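Glutathione S-transferase 2 (Onchocerca volvulus, PDB 1TU7) catalyses the conjugation of glutathione to electrophilic compounds and appears to play a central role in detoxification in this parasitic nematode. Local coordinates at residues A[92-97]-A[151-156]; A[99-104]-A[162-167]; A[15-20]-A[68-73]. One frame throughout, in Å; residues are numbered along the deposited sequence.

Contact 1. Residues A[92-97]-A[151-156]; sequences EGVRDL and DYALFE. With GSH (glutathione), chain E.
Both carboxylate oxygens of Asp-96 grip one ligand atom: glutathione N1 donates to OD1 and to OD2 of Asp-96, at 2.9 Å each. OD2 also accepts from the amide of Gln-62 of the second subunit, and because this glutathione is bound by Gln-62, Ser-63, Leu-50 and Arg-95 of that subunit as well, Asp-96 adds to a site that spans the dimer interface. Asp-96 sits on a flank of helix 81-107 well apart from residues 151-156.

Val-94 points to that second helix. Here two helices of the all-helical C-terminal domain of the glutathione transferase fold come close, CA of Val-94 lying 6.2 Å from CA of Leu-154. The two methyls of Val-94 divide the work. With CG1 anti to the backbone N (chi1 175°), that methyl sits 3.5 Å from the carbonyl O of Ala-153, with the CB methyl of Ala-153 a little farther off, while CG2 is left to meet CD1 of Leu-154 at 4.1 Å. The valine and leucine side chains cross at about a right angle. Phe-128 of helix 109-132 also packs on Val-94, and Phe-178 of helix 173-183 on Leu-154.

Arg-95, next along, turns to the subunit's own glutathione, with NH1 bonded to OG of Ser-63 and NH2 to the ligand carboxylate. Its NE has a long ion pair, 3.6 Å, with OE1 of Glu-92, which lies well out of the guanidinium plane.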
loop_
_atom_site.group_PDB
_atom_site.type_symbol
_atom_site.label_atom_id
_atom_site.label_comp_id
_atom_site.label_asym_id
_atom_site.label_seq_id
_atom_site.Cartn_x
_atom_site.Cartn_y
_atom_site.Cartn_z
ATOM N N GLU A 92 3.223 -1.042 -5.998
ATOM C CA GLU A 92 2.321 -1.855 -5.191
ATOM C C GLU A 92 2.570 -3.345 -5.395
ATOM O O GLU A 92 2.486 -4.130 -4.442
ATOM C CB GLU A 92 0.861 -1.510 -5.453
ATOM C CG GLU A 92 0.446 -0.141 -4.923
ATOM C CD GLU A 92 0.505 -0.065 -3.414
ATOM O OE1 GLU A 92 1.390 0.632 -2.908
ATOM O OE2 GLU A 92 -0.290 -0.811 -2.780
ATOM N N GLY A 93 2.853 -3.751 -6.627
ATOM C CA GLY A 93 3.247 -5.131 -6.850
ATOM C C GLY A 93 4.514 -5.481 -6.112
ATOM O O GLY A 93 4.642 -6.555 -5.569
ATOM N N VAL A 94 5.473 -4.565 -6.075
ATOM C CA VAL A 94 6.709 -4.810 -5.333
ATOM C C VAL A 94 6.407 -4.988 -3.865
ATOM O O VAL A 94 6.934 -5.890 -3.223
ATOM C CB VAL A 94 7.726 -3.669 -5.569
ATOM C CG1 VAL A 94 8.959 -3.858 -4.715
ATOM C CG2 VAL A 94 8.116 -3.627 -7.057
ATOM N N ARG A 95 5.523 -4.144 -3.348
ATOM C CA ARG A 95 5.145 -4.241 -1.932
ATOM C C ARG A 95 4.476 -5.571 -1.634
ATOM O O ARG A 95 4.712 -6.157 -0.558
ATOM C CB ARG A 95 4.260 -3.072 -1.548
ATOM C CG ARG A 95 5.015 -1.785 -1.518
ATOM C CD ARG A 95 4.146 -0.578 -1.463
ATOM N NE ARG A 95 3.526 -0.433 -0.163
ATOM C CZ ARG A 95 3.994 0.349 0.827
ATOM N NH1 ARG A 95 5.109 1.053 0.692
ATOM N NH2 ARG A 95 3.330 0.401 1.969
ATOM N N ASP A 96 3.690 -6.093 -2.555
ATOM C CA ASP A 96 3.079 -7.409 -2.347
ATOM C C ASP A 96 4.150 -8.498 -2.240
ATOM O O ASP A 96 4.029 -9.412 -1.413
ATOM C CB ASP A 96 2.116 -7.791 -3.438
ATOM C CG ASP A 96 0.778 -7.153 -3.315
ATOM O OD1 ASP A 96 0.407 -6.695 -2.227
ATOM O OD2 ASP A 96 0.075 -7.063 -4.314
ATOM N N LEU A 97 5.179 -8.457 -3.093
ATOM C CA LEU A 97 6.255 -9.428 -2.980
ATOM C C LEU A 97 6.916 -9.254 -1.634
ATOM O O LEU A 97 7.257 -10.234 -0.989
ATOM C CB LEU A 97 7.260 -9.303 -4.111
ATOM C CG LEU A 97 8.436 -10.272 -4.042
ATOM C CD1 LEU A 97 7.965 -11.704 -3.937
ATOM C CD2 LEU A 97 9.333 -10.071 -5.256
ATOM N N ASP A 151 11.433 2.646 -9.188
ATOM C CA ASP A 151 12.726 2.028 -9.452
ATOM C C ASP A 151 13.482 1.674 -8.187
ATOM O O ASP A 151 14.107 0.603 -8.099
ATOM C CB ASP A 151 13.593 2.934 -10.326
ATOM C CG ASP A 151 13.058 3.094 -11.704
ATOM O OD1 ASP A 151 12.817 2.069 -12.387
ATOM O OD2 ASP A 151 12.887 4.233 -12.162
ATOM N N TYR A 152 13.434 2.533 -7.187
ATOM C CA TYR A 152 14.149 2.250 -5.935
ATOM C C TYR A 152 13.542 1.090 -5.186
ATOM O O TYR A 152 14.235 0.285 -4.603
ATOM C CB TYR A 152 14.204 3.498 -5.035
ATOM C CG TYR A 152 14.795 4.708 -5.750
ATOM C CD1 TYR A 152 14.003 5.834 -6.019
ATOM C CD2 TYR A 152 16.108 4.715 -6.191
ATOM C CE1 TYR A 152 14.533 6.910 -6.664
ATOM C CE2 TYR A 152 16.637 5.806 -6.847
ATOM C CZ TYR A 152 15.842 6.881 -7.086
ATOM O OH TYR A 152 16.373 7.966 -7.743
ATOM N N ALA A 153 12.219 1.016 -5.183
ATOM C CA ALA A 153 11.535 -0.085 -4.538
ATOM C C ALA A 153 11.852 -1.396 -5.230
ATOM O O ALA A 153 12.149 -2.395 -4.580
ATOM C CB ALA A 153 10.068 0.188 -4.536
ATOM N N LEU A 154 11.793 -1.401 -6.559
ATOM C CA LEU A 154 12.126 -2.627 -7.286
ATOM C C LEU A 154 13.580 -3.029 -7.046
ATOM O O LEU A 154 13.890 -4.198 -6.839
ATOM C CB LEU A 154 11.826 -2.485 -8.774
ATOM C CG LEU A 154 12.160 -3.720 -9.627
ATOM C CD1 LEU A 154 11.359 -4.924 -9.222
ATOM C CD2 LEU A 154 11.901 -3.385 -11.084
ATOM N N PHE A 155 14.487 -2.062 -7.137
ATOM C CA PHE A 155 15.894 -2.311 -6.891
ATOM C C PHE A 155 16.097 -2.990 -5.540
ATOM O O PHE A 155 16.762 -4.027 -5.433
ATOM C CB PHE A 155 16.694 -1.005 -6.974
ATOM C CG PHE A 155 18.149 -1.144 -6.592
ATOM C CD1 PHE A 155 18.739 -0.224 -5.752
ATOM C CD2 PHE A 155 18.932 -2.170 -7.098
ATOM C CE1 PHE A 155 20.048 -0.320 -5.384
ATOM C CE2 PHE A 155 20.261 -2.268 -6.755
ATOM C CZ PHE A 155 20.822 -1.342 -5.903
ATOM N N GLU A 156 15.539 -2.427 -4.490
ATOM C CA GLU A 156 15.715 -3.001 -3.172
ATOM C C GLU A 156 15.124 -4.401 -3.092
ATOM O O GLU A 156 15.734 -5.300 -2.542
ATOM C CB GLU A 156 15.089 -2.086 -2.112
ATOM C CG GLU A 156 15.131 -2.658 -0.705
ATOM C CD GLU A 156 16.497 -2.742 -0.051
ATOM O OE1 GLU A 156 17.509 -2.371 -0.700
ATOM O OE2 GLU A 156 16.523 -3.155 1.148
HETATM N N1 GSH E . -2.134 -5.576 -3.203
HETATM C CA1 GSH E . -3.272 -6.123 -3.851
HETATM C C1 GSH E . -4.288 -5.142 -4.151
HETATM O O11 GSH E . -5.061 -5.060 -5.143
HETATM O O12 GSH E . -4.481 -4.284 -3.153
HETATM C CB1 GSH E . -3.773 -7.472 -3.433
HETATM C CG1 GSH E . -4.718 -8.170 -4.422
HETATM C CD1 GSH E . -5.194 -9.500 -3.882
HETATM O OE1 GSH E . -4.644 -10.002 -2.743
HETATM N N2 GSH E . -6.125 -10.121 -4.575
HETATM C CA2 GSH E . -6.757 -11.352 -4.124
HETATM C C2 GSH E . -6.765 -12.284 -5.279
HETATM O O2 GSH E . -6.920 -11.775 -6.532
HETATM C CB2 GSH E . -8.206 -11.107 -3.757
HETATM S SG2 GSH E . -8.379 -10.072 -2.290
HETATM N N3 GSH E . -6.664 -13.575 -5.083
HETATM C CA3 GSH E . -6.891 -14.509 -6.178
HETATM C C3 GSH E . -5.630 -15.260 -6.514
HETATM O O31 GSH E . -5.696 -16.373 -7.386
HETATM O O32 GSH E . -4.457 -14.916 -6.034
#

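Contact 2. Residues A[99-104]-A[162-167]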
loop_
_atom_site.group_PDB
_atom_site.type_symbol
_atom_site.label_atom_id
_atom_site.label_comp_id
_atom_site.label_asym_id
_atom_site.label_seq_id
_atom_site.Cartn_x
_atom_site.Cartn_y
_atom_site.Cartn_z
ATOM N N VAL A 99 5.648 -8.338 1.145
ATOM C CA VAL A 99 4.799 -8.943 2.182
ATOM C C VAL A 99 5.070 -10.444 2.239
ATOM O O VAL A 99 5.208 -11.015 3.325
ATOM C CB VAL A 99 3.309 -8.675 1.908
ATOM C CG1 VAL A 99 2.394 -9.521 2.796
ATOM C CG2 VAL A 99 2.990 -7.222 2.146
ATOM N N LYS A 100 5.176 -11.088 1.093
ATOM C CA LYS A 100 5.452 -12.527 1.066
ATOM C C LYS A 100 6.825 -12.830 1.639
ATOM O O LYS A 100 6.997 -13.772 2.447
ATOM C CB LYS A 100 5.354 -13.098 -0.347
ATOM C CG LYS A 100 3.929 -13.066 -0.892
ATOM C CD LYS A 100 3.805 -13.629 -2.298
ATOM C CE LYS A 100 2.381 -13.446 -2.811
ATOM N NZ LYS A 100 2.003 -12.018 -3.073
ATOM N N TYR A 101 7.803 -12.063 1.199
ATOM C CA TYR A 101 9.162 -12.191 1.686
ATOM C C TYR A 101 9.213 -12.015 3.201
ATOM O O TYR A 101 9.781 -12.854 3.897
ATOM C CB TYR A 101 10.044 -11.156 0.980
ATOM C CG TYR A 101 11.409 -10.976 1.583
ATOM C CD1 TYR A 101 12.435 -11.849 1.269
ATOM C CD2 TYR A 101 11.671 -9.933 2.465
ATOM C CE1 TYR A 101 13.695 -11.708 1.832
ATOM C CE2 TYR A 101 12.935 -9.764 3.018
ATOM C CZ TYR A 101 13.938 -10.641 2.702
ATOM O OH TYR A 101 15.183 -10.441 3.268
ATOM N N THR A 102 8.601 -10.962 3.714
ATOM C CA THR A 102 8.684 -10.708 5.163
ATOM C C THR A 102 7.919 -11.737 6.003
ATOM O O THR A 102 8.346 -12.047 7.111
ATOM C CB THR A 102 8.239 -9.295 5.535
ATOM O OG1 THR A 102 6.948 -9.037 5.047
ATOM C CG2 THR A 102 9.081 -8.251 4.887
ATOM N N ARG A 103 6.830 -12.294 5.487
ATOM C CA ARG A 103 6.097 -13.327 6.227
ATOM C C ARG A 103 7.027 -14.529 6.388
ATOM O O ARG A 103 7.148 -15.095 7.470
ATOM C CB ARG A 103 4.829 -13.727 5.484
ATOM N N MET A 104 7.724 -14.889 5.324
ATOM C CA MET A 104 8.670 -15.996 5.370
ATOM C C MET A 104 9.779 -15.680 6.368
ATOM O O MET A 104 10.062 -16.470 7.260
ATOM C CB MET A 104 9.196 -16.326 3.996
ATOM C CG MET A 104 10.207 -17.438 3.970
ATOM S SD MET A 104 11.893 -16.917 4.289
ATOM C CE MET A 104 12.121 -15.828 2.913
ATOM N N GLN A 162 18.241 -11.386 -3.941
ATOM C CA GLN A 162 19.530 -11.959 -4.338
ATOM C C GLN A 162 20.367 -12.299 -3.133
ATOM O O GLN A 162 21.170 -13.203 -3.192
ATOM C CB GLN A 162 20.293 -11.009 -5.232
ATOM C CG GLN A 162 19.767 -10.934 -6.630
ATOM C CD GLN A 162 20.817 -10.404 -7.585
ATOM O OE1 GLN A 162 21.590 -9.481 -7.250
ATOM N NE2 GLN A 162 20.870 -10.978 -8.755
ATOM N N ILE A 163 20.198 -11.579 -2.033
ATOM C CA ILE A 163 20.844 -11.969 -0.795
ATOM C C ILE A 163 20.256 -13.328 -0.357
ATOM O O ILE A 163 20.998 -14.227 0.076
ATOM C CB ILE A 163 20.647 -10.929 0.291
ATOM C CG1 ILE A 163 21.397 -9.647 -0.052
ATOM C CG2 ILE A 163 21.174 -11.456 1.637
ATOM C CD1 ILE A 163 21.075 -8.509 0.787
ATOM N N LEU A 164 18.932 -13.464 -0.453
ATOM C CA LEU A 164 18.236 -14.675 -0.037
ATOM C C LEU A 164 18.636 -15.872 -0.896
ATOM O O LEU A 164 18.914 -16.974 -0.370
ATOM C CB LEU A 164 16.718 -14.471 -0.104
ATOM C CG LEU A 164 15.905 -15.627 0.499
ATOM C CD1 LEU A 164 15.961 -15.605 1.978
ATOM C CD2 LEU A 164 14.464 -15.521 -0.006
ATOM N N ASP A 165 18.669 -15.645 -2.202
ATOM C CA ASP A 165 18.947 -16.656 -3.216
ATOM C C ASP A 165 19.799 -15.983 -4.277
ATOM O O ASP A 165 19.272 -15.306 -5.172
ATOM C CB ASP A 165 17.648 -17.160 -3.833
ATOM C CG ASP A 165 17.880 -18.037 -5.038
ATOM O OD1 ASP A 165 19.036 -18.509 -5.202
ATOM O OD2 ASP A 165 16.980 -18.258 -5.872
ATOM N N PRO A 166 21.115 -16.104 -4.177
ATOM C CA PRO A 166 22.004 -15.476 -5.158
ATOM C C PRO A 166 21.686 -15.766 -6.625
ATOM O O PRO A 166 22.056 -14.959 -7.458
ATOM C CB PRO A 166 23.381 -16.007 -4.750
ATOM C CG PRO A 166 23.257 -16.215 -3.283
ATOM C CD PRO A 166 21.883 -16.724 -3.071
ATOM N N HIS A 167 21.007 -16.864 -6.930
ATOM C CA HIS A 167 20.711 -17.234 -8.303
ATOM C C HIS A 167 19.332 -16.850 -8.779
ATOM O O HIS A 167 18.917 -17.250 -9.856
ATOM C CB HIS A 167 20.867 -18.754 -8.452
ATOM C CG HIS A 167 22.256 -19.231 -8.169
ATOM N ND1 HIS A 167 23.333 -18.867 -8.947
ATOM C CD2 HIS A 167 22.750 -20.008 -7.177
ATOM C CE1 HIS A 167 24.432 -19.417 -8.455
ATOM N NE2 HIS A 167 24.104 -20.112 -7.381
#
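Leu-164, the last residue of helix 149-164, packs against Tyr-101 and Met-104 of helix 81-107, joining two long helices of the all-helical C-terminal domain of this Pi-class transferase. The backbones stand well apart, 9.6 Å between CA of Tyr-101 and CA of Leu-164, and long side chains bridge the gap.

The tight part is a meeting of methyls. Met-104 and Leu-164 reach toward each other tip to tip: CE of Met-104 lies 3.8 Å from CD2 of Leu-164 and 4.0 Å from its CD1, so it touches both branches of the fork. The methionine leaves its helix with CG anti to the backbone N and then bends at chi2 (-85°) and again at chi3, which brings CE round to the leucine. Tyr-101 approaches the same leucine at a longer distance, with CD2 of Leu-164 at the ring edge, near its plane, 4.3 Å from CE1. Tyr-116 of helix 109-132 packs on both Tyr-101 and Leu-164, and the ring of His-161 meets that of Tyr-101.

Beyond Leu-164 the chain turns outward. The helical backbone ends there, Asp-165 already has extended angles, and Pro-166 and His-167 lie exposed to solvent without touching residues 99-104. An Asx turn shapes this looser side: the backbone N of His-167 donates to OD1 of Asp-165 at 3.1 Å, meeting the oxygen from above the carboxylate plane, 62° out of it.

Contact 3. Residues A[15-20]-A[68-73]; sequences EPIRLF and RHLARK
In the thioredoxin-like N-terminal domain, the helix of the first beta-alpha-beta crossover packs beside the helix that follows the last strand, and Phe-20 on Leu-70 is the main meeting of the two. Helices 15-20 and 68-73 run nearly parallel, their local axes 11.1 Å apart and inclined by 17°, a spacing bridged by large side chains.

The Phe-20 ring reaches across. With CG anti to the backbone N, the ring extends to the backbone of the other helix, where its CZ lies 3.5 Å from the carbonyl O of Leu-70. CB of Leu-70 stands over one face of the ring, offset toward the rim, in a CH-pi contact 4.0 Å from the centroid and 24° off the normal. CE1 of Phe-20 is near the methyl of Ala-71, at 4.4 Å. One turn earlier, CG2 of Ile-17 touches CD1 of Leu-70 at 4.0 Å, the two side chains crossing at about a right angle; the Ile-17 side chain is also about 4 Å from that of Ser-63, which puts the contact next to the glutathione pocket.

On another side of the first helix, NH1 of Arg-18 donates to OE1 of Glu-15 at 2.9 Å, a salt bridge in which OE1 lies close to the guanidinium plane, while NE pairs with Asp-30.

Strand 3-8 meets both helices, Leu-5 touching Ile-17 and Tyr-3 touching Leu-70. Tyr-152 of helix 149-164 brings its ring against Phe-20, while on helix 63-73 Arg-68 and Arg-72 form salt bridges with Asp-88 and Glu-81 of the second subunit.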
loop_
_atom_site.group_PDB
_atom_site.type_symbol
_atom_site.label_atom_id
_atom_site.label_comp_id
_atom_site.label_asym_id
_atom_site.label_seq_id
_atom_site.Cartn_x
_atom_site.Cartn_y
_atom_site.Cartn_z
ATOM N N GLU A 15 14.284 1.322 3.388
ATOM C CA GLU A 15 15.410 1.348 2.478
ATOM C C GLU A 15 15.054 1.957 1.123
ATOM O O GLU A 15 15.877 2.692 0.568
ATOM C CB GLU A 15 16.073 -0.001 2.339
ATOM C CG GLU A 15 17.460 0.065 1.738
ATOM C CD GLU A 15 18.478 0.693 2.655
ATOM O OE1 GLU A 15 18.194 0.932 3.837
ATOM O OE2 GLU A 15 19.600 0.940 2.163
ATOM N N PRO A 16 13.889 1.701 0.531
ATOM C CA PRO A 16 13.596 2.362 -0.751
ATOM C C PRO A 16 13.602 3.866 -0.635
ATOM O O PRO A 16 13.965 4.550 -1.609
ATOM C CB PRO A 16 12.245 1.820 -1.144
ATOM C CG PRO A 16 12.216 0.494 -0.478
ATOM C CD PRO A 16 12.853 0.701 0.877
ATOM N N ILE A 17 13.182 4.392 0.521
ATOM C CA ILE A 17 13.215 5.844 0.754
ATOM C C ILE A 17 14.657 6.334 0.870
ATOM O O ILE A 17 15.042 7.338 0.285
ATOM C CB ILE A 17 12.372 6.222 1.961
ATOM C CG1 ILE A 17 10.894 5.793 1.780
ATOM C CG2 ILE A 17 12.505 7.703 2.240
ATOM C CD1 ILE A 17 10.175 5.594 3.091
ATOM N N ARG A 18 15.466 5.647 1.655
ATOM C CA ARG A 18 16.884 5.982 1.735
ATOM C C ARG A 18 17.515 5.978 0.358
ATOM O O ARG A 18 18.271 6.871 0.013
ATOM C CB ARG A 18 17.598 4.987 2.631
ATOM C CG ARG A 18 17.226 5.073 4.087
ATOM C CD ARG A 18 18.001 4.156 4.933
ATOM N NE ARG A 18 17.577 4.117 6.335
ATOM C CZ ARG A 18 17.244 3.020 6.982
ATOM N NH1 ARG A 18 17.174 1.864 6.374
ATOM N NH2 ARG A 18 16.933 3.097 8.274
ATOM N N LEU A 19 17.202 4.979 -0.456
ATOM C CA LEU A 19 17.785 4.874 -1.786
ATOM C C LEU A 19 17.378 6.064 -2.648
ATOM O O LEU A 19 18.199 6.594 -3.379
ATOM C CB LEU A 19 17.397 3.557 -2.455
ATOM C CG LEU A 19 18.018 2.303 -1.840
ATOM C CD1 LEU A 19 17.278 1.029 -2.203
ATOM C CD2 LEU A 19 19.498 2.195 -2.247
ATOM N N PHE A 20 16.098 6.447 -2.603
ATOM C CA PHE A 20 15.606 7.636 -3.301
ATOM C C PHE A 20 16.446 8.865 -2.939
ATOM O O PHE A 20 16.960 9.544 -3.806
ATOM C CB PHE A 20 14.118 7.829 -2.980
ATOM C CG PHE A 20 13.462 9.000 -3.653
ATOM C CD1 PHE A 20 12.371 8.777 -4.478
ATOM C CD2 PHE A 20 13.839 10.305 -3.428
ATOM C CE1 PHE A 20 11.706 9.819 -5.084
ATOM C CE2 PHE A 20 13.154 11.353 -4.052
ATOM C CZ PHE A 20 12.090 11.092 -4.876
ATOM N N ARG A 68 5.693 8.728 -2.306
ATOM C CA ARG A 68 4.950 9.533 -3.286
ATOM C C ARG A 68 5.098 11.025 -3.040
ATOM O O ARG A 68 5.129 11.813 -3.965
ATOM C CB ARG A 68 3.471 9.144 -3.323
ATOM C CG ARG A 68 3.260 7.847 -4.068
ATOM C CD ARG A 68 1.824 7.422 -4.162
ATOM N NE ARG A 68 1.362 6.900 -2.912
ATOM C CZ ARG A 68 1.504 5.646 -2.522
ATOM N NH1 ARG A 68 2.150 4.787 -3.347
ATOM N NH2 ARG A 68 1.063 5.247 -1.353
ATOM N N HIS A 69 5.205 11.442 -1.780
ATOM C CA HIS A 69 5.450 12.838 -1.497
ATOM C C HIS A 69 6.800 13.282 -2.041
ATOM O O HIS A 69 6.920 14.305 -2.686
ATOM C CB HIS A 69 5.365 13.096 0.002
ATOM C CG HIS A 69 5.976 14.371 0.438
ATOM N ND1 HIS A 69 5.330 15.576 0.325
ATOM C CD2 HIS A 69 7.185 14.639 1.001
ATOM C CE1 HIS A 69 6.103 16.534 0.804
ATOM N NE2 HIS A 69 7.227 15.992 1.234
ATOM N N LEU A 70 7.838 12.498 -1.767
ATOM C CA LEU A 70 9.141 12.822 -2.294
ATOM C C LEU A 70 9.136 12.824 -3.828
ATOM O O LEU A 70 9.751 13.700 -4.461
ATOM C CB LEU A 70 10.167 11.843 -1.760
ATOM C CG LEU A 70 10.543 12.029 -0.289
ATOM C CD1 LEU A 70 11.414 10.854 0.113
ATOM C CD2 LEU A 70 11.250 13.339 -0.077
ATOM N N ALA A 71 8.443 11.843 -4.406
ATOM C CA ALA A 71 8.336 11.745 -5.851
ATOM C C ALA A 71 7.710 12.995 -6.456
ATOM O O ALA A 71 8.191 13.497 -7.469
ATOM C CB ALA A 71 7.557 10.550 -6.212
ATOM N N ARG A 72 6.632 13.507 -5.887
ATOM C CA ARG A 72 6.024 14.742 -6.418
ATOM C C ARG A 72 6.988 15.929 -6.281
ATOM O O ARG A 72 7.166 16.694 -7.218
ATOM C CB ARG A 72 4.702 15.045 -5.723
ATOM C CG ARG A 72 3.574 14.149 -6.154
ATOM C CD ARG A 72 2.224 14.533 -5.544
ATOM N NE ARG A 72 2.219 14.425 -4.080
ATOM C CZ ARG A 72 1.852 13.354 -3.413
ATOM N NH1 ARG A 72 1.446 12.271 -4.053
ATOM N NH2 ARG A 72 1.882 13.337 -2.074
ATOM N N LYS A 73 7.638 16.053 -5.138
ATOM C CA LYS A 73 8.513 17.174 -4.889
ATOM C C LYS A 73 9.688 17.187 -5.862
ATOM O O LYS A 73 10.100 18.258 -6.331
ATOM C CB LYS A 73 9.057 17.128 -3.481
ATOM C CG LYS A 73 8.272 17.893 -2.490
ATOM C CD LYS A 73 9.066 17.921 -1.150
ATOM C CE LYS A 73 9.913 19.134 -0.972
ATOM N NZ LYS A 73 10.223 19.410 0.491
#

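How the contacts relate
From the N terminus, contact 3 is complete first: the chain leaves residues 15-20, builds the rest of the sheet and returns at 68-73, closing a loop within the thioredoxin-like domain. Helix 81-107 then opens contact 1 and, directly after, contact 2. Both close only at helix 149-164, reached by way of helix 109-132, so their loops cross, with segments in the order 92-97, 99-104, 151-156, 162-167. The same two helices are thus tied at two levels, 12 Å apart between centres. Contacts 1 and 3 touch through Tyr-152 and Glu-156 against helix 15-23, joining the two domains, whereas contact 2 lies apart, about 9 Å from contact 3 at the nearest atoms.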